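Local coordinates for protein endo-beta-mannanase (Opitutaceae bacterium TAV5, PDB 7BOB) that probably hydrolyses beta-1,4-linked mannosides from the chain end, as a homotrimeric exo-beta-1,4-mannosidase of glycoside hydrolase family 5 active in the termite hindgut, at residues Leu148-Asp152 with Leu186-Leu192. Sequence-based numbering, arbitrary orientation.
Sequences LCGID and LPEALIL
I151 reaches along the segment 186-192 with its longer branch. Its CB sits 3.9 Å from L190 O. CG1 lies beside the backbone N (chi1 -63°) and carries the chain toward the turn, while CG2 is the branch anti to that N. With chi2 nearly extended at 164°, the terminal CD1 meets two methyls: A189 CB at 3.9 Å and L186 CD1, also at 3.9 Å, the L186 side chain crossing that of I151 at about a right angle. A type I turn from L186 to A189, closed by A189 N to L186 O, brings these two methyls to the same tip. The backbones run parallel as neighbouring strands of the (beta/alpha)8 barrel, joined by a beta-alpha-beta crossover through helix 168-183. I151 O accepts L192 N at 2.9 Å, the donor tilted 32° from the carbonyl plane, and also receives the CA-H of I191. I151 N gives its hydrogen to L190 O, though the modelled 2.5 Å between them is doubtfully short. I151 and I191 face the outer helices, touching L141 and I182 respectively; D152 and L192 face the barrel interior. There L192 CD1 lies 3.7 Å from I151 O, and L192 CB comes within 3.8 Å of D152 OD1. This buried carboxylate is held by other strands: OD2 by a salt bridge to R58 and a hydrogen bond with S98, OD1 by Q280.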
loop_
_atom_site.group_PDB
_atom_site.type_symbol
_atom_site.label_atom_id
_atom_site.label_comp_id
_atom_site.label_asym_id
_atom_site.label_seq_id
_atom_site.Cartn_x
_atom_site.Cartn_y
_atom_site.Cartn_z
ATOM N N LEU A 148 29.109 34.843 -9.411
ATOM C CA LEU A 148 28.030 33.937 -9.059
ATOM C C LEU A 148 27.978 33.738 -7.551
ATOM O O LEU A 148 28.909 34.075 -6.819
ATOM C CB LEU A 148 28.219 32.589 -9.750
ATOM C CG LEU A 148 28.219 32.679 -11.269
ATOM C CD1 LEU A 148 28.389 31.297 -11.866
ATOM C CD2 LEU A 148 26.936 33.333 -11.725
ATOM N N CYS A 149 26.851 33.212 -7.088
ATOM C CA CYS A 149 26.761 32.682 -5.737
ATOM C C CYS A 149 26.574 31.181 -5.845
ATOM O O CYS A 149 25.542 30.652 -5.413
ATOM C CB CYS A 149 25.620 33.337 -4.962
ATOM S SG CYS A 149 25.479 32.827 -3.202
ATOM N N GLY A 150 27.530 30.488 -6.459
ATOM C CA GLY A 150 27.388 29.070 -6.722
ATOM C C GLY A 150 26.461 28.789 -7.894
ATOM O O GLY A 150 25.685 29.631 -8.337
ATOM N N ILE A 151 26.557 27.571 -8.415
ATOM C CA ILE A 151 25.641 27.082 -9.439
ATOM C C ILE A 151 24.731 26.033 -8.805
ATOM O O ILE A 151 25.209 25.034 -8.257
ATOM C CB ILE A 151 26.391 26.514 -10.653
ATOM C CG1 ILE A 151 27.210 27.639 -11.324
ATOM C CG2 ILE A 151 25.402 25.837 -11.625
ATOM C CD1 ILE A 151 28.264 27.139 -12.286
ATOM N N ASP A 152 23.421 26.261 -8.896
ATOM C CA ASP A 152 22.405 25.379 -8.329
ATOM C C ASP A 152 22.062 24.275 -9.332
ATOM O O ASP A 152 21.537 24.554 -10.418
ATOM C CB ASP A 152 21.162 26.190 -7.959
ATOM C CG ASP A 152 20.194 25.416 -7.092
ATOM O OD1 ASP A 152 20.665 24.577 -6.298
ATOM O OD2 ASP A 152 18.967 25.644 -7.194
ATOM N N LEU A 186 33.735 24.973 -15.612
ATOM C CA LEU A 186 34.140 25.767 -14.454
ATOM C C LEU A 186 34.584 24.810 -13.357
ATOM O O LEU A 186 33.844 24.556 -12.392
ATOM C CB LEU A 186 33.008 26.678 -13.977
ATOM C CG LEU A 186 32.549 27.798 -14.901
ATOM C CD1 LEU A 186 31.346 28.510 -14.305
ATOM C CD2 LEU A 186 33.709 28.775 -15.121
ATOM N N PRO A 187 35.795 24.257 -13.469
ATOM C CA PRO A 187 36.218 23.207 -12.522
ATOM C C PRO A 187 36.176 23.620 -11.063
ATOM O O PRO A 187 36.055 22.742 -10.198
ATOM C CB PRO A 187 37.653 22.885 -12.969
ATOM C CG PRO A 187 38.070 24.068 -13.828
ATOM C CD PRO A 187 36.812 24.514 -14.503
ATOM N N GLU A 188 36.265 24.915 -10.753
ATOM C CA GLU A 188 36.308 25.383 -9.373
ATOM C C GLU A 188 34.980 25.957 -8.897
ATOM O O GLU A 188 34.922 26.536 -7.807
ATOM C CB GLU A 188 37.417 26.434 -9.205
ATOM C CG GLU A 188 38.815 25.900 -9.465
ATOM C CD GLU A 188 39.045 24.531 -8.831
ATOM O OE1 GLU A 188 38.964 24.420 -7.588
ATOM O OE2 GLU A 188 39.298 23.559 -9.578
ATOM N N ALA A 189 33.924 25.833 -9.691
ATOM C CA ALA A 189 32.636 26.388 -9.304
ATOM C C ALA A 189 32.121 25.750 -8.014
ATOM O O ALA A 189 32.426 24.593 -7.689
ATOM C CB ALA A 189 31.612 26.183 -10.424
ATOM N N LEU A 190 31.338 26.533 -7.276
ATOM C CA LEU A 190 30.536 26.027 -6.173
ATOM C C LEU A 190 29.199 25.544 -6.734
ATOM O O LEU A 190 28.459 26.318 -7.357
ATOM C CB LEU A 190 30.330 27.105 -5.112
ATOM C CG LEU A 190 31.589 27.584 -4.374
ATOM C CD1 LEU A 190 31.236 28.441 -3.168
ATOM C CD2 LEU A 190 32.456 26.405 -3.961
ATOM N N ILE A 191 28.915 24.258 -6.546
ATOM C CA ILE A 191 27.666 23.635 -6.976
ATOM C C ILE A 191 26.842 23.296 -5.738
ATOM O O ILE A 191 27.357 22.721 -4.769
ATOM C CB ILE A 191 27.928 22.388 -7.838
ATOM C CG1 ILE A 191 28.901 22.741 -8.970
ATOM C CG2 ILE A 191 26.639 21.860 -8.425
ATOM C CD1 ILE A 191 29.356 21.550 -9.776
ATOM N N LEU A 192 25.576 23.692 -5.757
ATOM C CA LEU A 192 24.632 23.363 -4.706
ATOM C C LEU A 192 23.654 22.338 -5.256
ATOM O O LEU A 192 23.403 22.288 -6.466
ATOM C CB LEU A 192 23.877 24.599 -4.219
ATOM C CG LEU A 192 24.695 25.864 -3.942
ATOM C CD1 LEU A 192 24.667 26.820 -5.106
ATOM C CD2 LEU A 192 24.143 26.545 -2.721
#